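Bifunctional purine biosynthetic protein ADE5,7 (Cryptococcus neoformans var. grubii serotype A, PDB 7LVO) catalyses the second and fifth steps of de novo purine synthesis, the chain here being the N-terminal half, which carries the glycinamide ribonucleotide synthetase activity. Local coordinates at residues Leu38-Leu43 and Phe54-Ser59; Val381-Glu386 and Ser450-Gln455. One frame throughout, in Å; residues are numbered along the deposited sequence.

Contact 1. Residues Leu38-Leu43 and Phe54-Ser59; sequences LSILLL and FKLAQS
L56 meets I40 and L42 through one methyl, CD1, and the contact is wholly apolar. L56 CD1 lies 3.9 Å from L42 CD2, the two leucines reaching toward each other tip to tip, and 4.1 Å from I40 CG2, where the side chains cross at about a right angle. I40 and L42 are alternate residues of the strand, so both project from the face turned to the helix. In I40 the branch methyl CG2 does the touching; it stands opposite the backbone N, while CG1 is opposite the carbonyl carbon (chi1 -65°). Within 54-59 a type I turn runs from L56 to S59, with S59 N bonded to L56 O at 3.0 Å; S59 OG bonds outward to D353. Around the contact, I65 of strand 62-67 and V110 of strand 108-111 touch its side chains, and L358 of helix 354-362 packs on L56. Strand 38-44 and helix 47-56 open a beta-alpha-beta unit that continues into strand 62-67 of the same parallel sheet of the N domain. With three buried aliphatic side chains and 113 Å² of surface buried between the segments, burial of methyl groups does the work where they meet, without a polar pair.

Contact 2. Residues Val381-Glu386 and Ser450-Gln455; sequences VVLASE and SQISFQ
The contact belongs to the C domain of the GARS half, where the end of strand 377-384, a central strand of an antiparallel sheet, is faced by the short strand 452-453 that follows helix 438-449. The two backbones stay apart, L383 and I452 being nearest with 9.2 Å between their CA atoms, and side chains, with a water farther along, bridge the distance. L383 does most of the touching from its strand with CD2, which lies 3.9 Å from I452 CG2 and 4.0 Å from F454 CE2, approaching the ring obliquely. A turn of -99° about its first side-chain bond goes with CD2 lying against both residues. F454 meets the strand in a second way: A384 O sits at the edge of the ring, near its plane, 3.7 Å from both F454 CZ and F454 CE1, a placement consistent with weak attraction to the ring's C-H edge. With chi1 at 58°, CG of F454 stands between the backbone N and the carbonyl carbon, and the ring is raised toward L383 and A384. Farther along, a water bridges the two backbones, accepting from E386 N at 2.9 Å and donating to Q455 O at 3.0 Å; its oxygen lies in the plane of the F454 ring, at its edge. A384 pairs through its backbone with T458, just beyond the second segment. Strand 427-435 flanks the contact, with V431 on I452 and V428 on F454, while I449, at the end of helix 438-449, packs against L383, and strand 452-453 pairs antiparallel with strand 399-400.

Contact 1 and contact 2 lie in different parts of the GARS half: the first in the N domain, the second in the C domain. Both segments of contact 1 come earlier in the chain than either segment of contact 2. The contacts are about 27 Å apart between centres and about 14 Å between nearest atoms. The first joins a helix to a parallel sheet, the second a short strand to the end of one in an antiparallel sheet. One link between the domains comes near contact 1, where F54 sets its ring edge-to-face with F410 of strand 407-411, in the same sheet as strand 377-384. Both contacts lie away from the predicted ATP site and the predicted magnesium ligands E331 and N333.

Contact 1. Residues Leu38-Leu43 and Phe54-Ser59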
loop_
_atom_site.group_PDB
_atom_site.type_symbol
_atom_site.label_atom_id
_atom_site.label_comp_id
_atom_site.label_asym_id
_atom_site.label_seq_id
_atom_site.Cartn_x
_atom_site.Cartn_y
_atom_site.Cartn_z
ATOM N N LEU A 38 9.554 13.873 -19.231
ATOM C CA LEU A 38 9.949 12.635 -18.586
ATOM C C LEU A 38 9.082 11.463 -19.036
ATOM O O LEU A 38 7.921 11.625 -19.419
ATOM C CB LEU A 38 9.857 12.788 -17.073
ATOM C CG LEU A 38 10.803 13.812 -16.447
ATOM C CD1 LEU A 38 10.404 14.080 -15.005
ATOM C CD2 LEU A 38 12.239 13.331 -16.533
ATOM N N SER A 39 9.669 10.271 -18.983
ATOM C CA SER A 39 8.969 9.013 -19.200
ATOM C C SER A 39 9.037 8.224 -17.901
ATOM O O SER A 39 10.133 7.934 -17.411
ATOM C CB SER A 39 9.599 8.219 -20.346
ATOM O OG SER A 39 9.460 8.913 -21.569
ATOM N N ILE A 40 7.871 7.896 -17.341
ATOM C CA ILE A 40 7.765 7.180 -16.076
ATOM C C ILE A 40 7.114 5.829 -16.327
ATOM O O ILE A 40 6.138 5.726 -17.078
ATOM C CB ILE A 40 6.956 7.986 -15.037
ATOM C CG1 ILE A 40 7.696 9.276 -14.671
ATOM C CG2 ILE A 40 6.701 7.145 -13.795
ATOM C CD1 ILE A 40 6.870 10.246 -13.847
ATOM N N LEU A 41 7.653 4.795 -15.699
ATOM C CA LEU A 41 7.167 3.429 -15.842
ATOM C C LEU A 41 6.557 2.984 -14.523
ATOM O O LEU A 41 7.260 2.904 -13.503
ATOM C CB LEU A 41 8.302 2.491 -16.247
ATOM C CG LEU A 41 7.986 1.000 -16.288
ATOM C CD1 LEU A 41 6.949 0.686 -17.358
ATOM C CD2 LEU A 41 9.264 0.207 -16.524
ATOM N N LEU A 42 5.252 2.703 -14.545
ATOM C CA LEU A 42 4.540 2.191 -13.383
ATOM C C LEU A 42 4.413 0.680 -13.505
ATOM O O LEU A 42 3.894 0.180 -14.511
ATOM C CB LEU A 42 3.155 2.828 -13.265
ATOM C CG LEU A 42 3.098 4.342 -13.162
ATOM C CD1 LEU A 42 1.668 4.798 -12.899
ATOM C CD2 LEU A 42 4.021 4.862 -12.069
ATOM N N LEU A 43 4.884 -0.041 -12.489
ATOM C CA LEU A 43 4.719 -1.486 -12.409
ATOM C C LEU A 43 3.491 -1.789 -11.549
ATOM O O LEU A 43 3.411 -1.352 -10.396
ATOM C CB LEU A 43 5.953 -2.153 -11.823
ATOM C CG LEU A 43 7.311 -1.802 -12.437
ATOM C CD1 LEU A 43 8.393 -2.673 -11.802
ATOM C CD2 LEU A 43 7.319 -1.955 -13.937
ATOM N N PHE A 54 -3.003 8.995 -12.592
ATOM C CA PHE A 54 -3.893 10.143 -12.656
ATOM C C PHE A 54 -3.160 11.427 -12.296
ATOM O O PHE A 54 -3.249 12.427 -13.015
ATOM C CB PHE A 54 -5.090 9.900 -11.725
ATOM C CG PHE A 54 -5.944 11.113 -11.488
ATOM C CD1 PHE A 54 -6.821 11.565 -12.465
ATOM C CD2 PHE A 54 -5.885 11.787 -10.278
ATOM C CE1 PHE A 54 -7.618 12.679 -12.242
ATOM C CE2 PHE A 54 -6.681 12.902 -10.049
ATOM C CZ PHE A 54 -7.546 13.346 -11.032
ATOM N N LYS A 55 -2.421 11.415 -11.190
ATOM C CA LYS A 55 -1.717 12.618 -10.750
ATOM C C LYS A 55 -0.484 12.894 -11.606
ATOM O O LYS A 55 -0.265 14.029 -12.046
ATOM C CB LYS A 55 -1.323 12.483 -9.280
ATOM C CG LYS A 55 -2.499 12.426 -8.317
ATOM C CD LYS A 55 -3.359 13.696 -8.384
ATOM C CE LYS A 55 -2.551 14.952 -8.075
ATOM N NZ LYS A 55 -3.415 16.167 -7.994
ATOM N N LEU A 56 0.323 11.861 -11.871
ATOM C CA LEU A 56 1.535 12.064 -12.662
ATOM C C LEU A 56 1.215 12.667 -14.025
ATOM O O LEU A 56 1.962 13.517 -14.529
ATOM C CB LEU A 56 2.285 10.743 -12.822
ATOM C CG LEU A 56 2.825 10.121 -11.536
ATOM C CD1 LEU A 56 3.425 8.755 -11.828
ATOM C CD2 LEU A 56 3.843 11.024 -10.858
ATOM N N ALA A 57 0.099 12.253 -14.629
ATOM C CA ALA A 57 -0.256 12.746 -15.956
ATOM C C ALA A 57 -0.584 14.236 -15.959
ATOM O O ALA A 57 -0.601 14.853 -17.029
ATOM C CB ALA A 57 -1.444 11.957 -16.506
ATOM N N GLN A 58 -0.837 14.826 -14.797
ATOM C CA GLN A 58 -1.096 16.255 -14.703
ATOM C C GLN A 58 0.177 17.088 -14.606
ATOM O O GLN A 58 0.102 18.317 -14.719
ATOM C CB GLN A 58 -1.978 16.549 -13.488
ATOM C CG GLN A 58 -3.373 15.951 -13.576
ATOM C CD GLN A 58 -4.187 16.204 -12.325
ATOM O OE1 GLN A 58 -3.679 16.086 -11.207
ATOM N NE2 GLN A 58 -5.444 16.570 -12.503
ATOM N N SER A 59 1.329 16.455 -14.398
ATOM C CA SER A 59 2.586 17.190 -14.304
ATOM C C SER A 59 3.002 17.699 -15.678
ATOM O O SER A 59 3.049 16.939 -16.646
ATOM C CB SER A 59 3.680 16.300 -13.729
ATOM O OG SER A 59 4.980 16.808 -14.029
#

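Contact 2. Residues Val381-Glu386 and Ser450-Gln455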
loop_
_atom_site.group_PDB
_atom_site.type_symbol
_atom_site.label_atom_id
_atom_site.label_comp_id
_atom_site.label_asym_id
_atom_site.label_seq_id
_atom_site.Cartn_x
_atom_site.Cartn_y
_atom_site.Cartn_z
ATOM N N VAL A 381 -14.193 4.190 -1.985
ATOM C CA VAL A 381 -15.112 3.087 -1.716
ATOM C C VAL A 381 -14.927 2.042 -2.809
ATOM O O VAL A 381 -15.092 2.342 -3.998
ATOM C CB VAL A 381 -16.570 3.558 -1.656
ATOM C CG1 VAL A 381 -17.494 2.358 -1.442
ATOM C CG2 VAL A 381 -16.759 4.582 -0.543
ATOM N N VAL A 382 -14.598 0.819 -2.406
ATOM C CA VAL A 382 -14.225 -0.242 -3.330
ATOM C C VAL A 382 -15.467 -1.015 -3.752
ATOM O O VAL A 382 -16.328 -1.348 -2.928
ATOM C CB VAL A 382 -13.180 -1.181 -2.690
ATOM C CG1 VAL A 382 -12.953 -2.405 -3.571
ATOM C CG2 VAL A 382 -11.867 -0.443 -2.450
ATOM N N LEU A 383 -15.555 -1.299 -5.047
ATOM C CA LEU A 383 -16.525 -2.235 -5.599
ATOM C C LEU A 383 -15.796 -3.528 -5.943
ATOM O O LEU A 383 -14.824 -3.512 -6.707
ATOM C CB LEU A 383 -17.205 -1.650 -6.831
ATOM C CG LEU A 383 -18.591 -1.043 -6.612
ATOM C CD1 LEU A 383 -18.558 0.071 -5.586
ATOM C CD2 LEU A 383 -19.154 -0.529 -7.934
ATOM N N ALA A 384 -16.255 -4.639 -5.372
ATOM C CA ALA A 384 -15.591 -5.925 -5.523
ATOM C C ALA A 384 -16.491 -6.903 -6.275
ATOM O O ALA A 384 -17.674 -6.651 -6.501
ATOM C CB ALA A 384 -15.200 -6.501 -4.156
ATOM N N SER A 385 -15.904 -8.034 -6.646
ATOM C CA SER A 385 -16.605 -9.078 -7.378
ATOM C C SER A 385 -17.323 -10.025 -6.424
ATOM O O SER A 385 -16.906 -10.228 -5.284
ATOM C CB SER A 385 -15.626 -9.872 -8.249
ATOM O OG SER A 385 -15.003 -9.044 -9.222
ATOM N N GLU A 386 -18.412 -10.617 -6.917
ATOM C CA GLU A 386 -19.192 -11.560 -6.127
ATOM C C GLU A 386 -18.308 -12.686 -5.608
ATOM O O GLU A 386 -17.676 -13.402 -6.392
ATOM C CB GLU A 386 -20.332 -12.123 -6.975
ATOM C CG GLU A 386 -21.232 -13.102 -6.249
ATOM C CD GLU A 386 -22.358 -13.624 -7.133
ATOM O OE1 GLU A 386 -22.512 -13.117 -8.265
ATOM O OE2 GLU A 386 -23.083 -14.537 -6.692
ATOM N N SER A 450 -23.936 4.901 -8.035
ATOM C CA SER A 450 -25.167 4.662 -8.774
ATOM C C SER A 450 -24.954 4.650 -10.280
ATOM O O SER A 450 -25.832 4.175 -11.013
ATOM C CB SER A 450 -26.201 5.729 -8.415
ATOM O OG SER A 450 -26.350 5.842 -7.007
ATOM N N GLN A 451 -23.822 5.156 -10.757
ATOM C CA GLN A 451 -23.517 5.207 -12.179
ATOM C C GLN A 451 -22.613 4.060 -12.621
ATOM O O GLN A 451 -22.087 4.092 -13.738
ATOM C CB GLN A 451 -22.861 6.544 -12.524
ATOM C CG GLN A 451 -23.640 7.760 -12.035
ATOM C CD GLN A 451 -25.039 7.820 -12.598
ATOM O OE1 GLN A 451 -25.351 7.163 -13.589
ATOM N NE2 GLN A 451 -25.898 8.614 -11.962
ATOM N N ILE A 452 -22.406 3.063 -11.767
ATOM C CA ILE A 452 -21.572 1.908 -12.079
ATOM C C ILE A 452 -22.383 0.657 -11.771
ATOM O O ILE A 452 -23.036 0.573 -10.724
ATOM C CB ILE A 452 -20.252 1.911 -11.281
ATOM C CG1 ILE A 452 -19.498 3.216 -11.507
ATOM C CG2 ILE A 452 -19.388 0.712 -11.672
ATOM C CD1 ILE A 452 -18.269 3.379 -10.641
ATOM N N SER A 453 -22.339 -0.317 -12.677
ATOM C CA SER A 453 -23.110 -1.538 -12.501
ATOM C C SER A 453 -22.426 -2.693 -13.216
ATOM O O SER A 453 -22.067 -2.575 -14.390
ATOM C CB SER A 453 -24.541 -1.358 -13.029
ATOM O OG SER A 453 -25.313 -2.528 -12.824
ATOM N N PHE A 454 -22.247 -3.800 -12.499
ATOM C CA PHE A 454 -21.824 -5.055 -13.105
ATOM C C PHE A 454 -22.359 -6.196 -12.248
ATOM O O PHE A 454 -22.509 -6.060 -11.029
ATOM C CB PHE A 454 -20.302 -5.143 -13.265
ATOM C CG PHE A 454 -19.534 -5.002 -11.987
ATOM C CD1 PHE A 454 -19.227 -6.113 -11.223
ATOM C CD2 PHE A 454 -19.105 -3.757 -11.556
ATOM C CE1 PHE A 454 -18.510 -5.988 -10.045
ATOM C CE2 PHE A 454 -18.391 -3.624 -10.379
ATOM C CZ PHE A 454 -18.087 -4.735 -9.624
ATOM N N GLN A 455 -22.648 -7.321 -12.903
ATOM C CA GLN A 455 -23.278 -8.450 -12.237
ATOM C C GLN A 455 -22.483 -8.865 -11.008
ATOM O O GLN A 455 -21.274 -9.102 -11.080
ATOM C CB GLN A 455 -23.403 -9.624 -13.212
ATOM C CG GLN A 455 -24.166 -10.819 -12.661
ATOM C CD GLN A 455 -25.630 -10.511 -12.405
ATOM O OE1 GLN A 455 -26.255 -9.742 -13.139
ATOM N NE2 GLN A 455 -26.181 -11.101 -11.354
HETATM O O HOH W 1 -18.740 -9.838 -9.735
#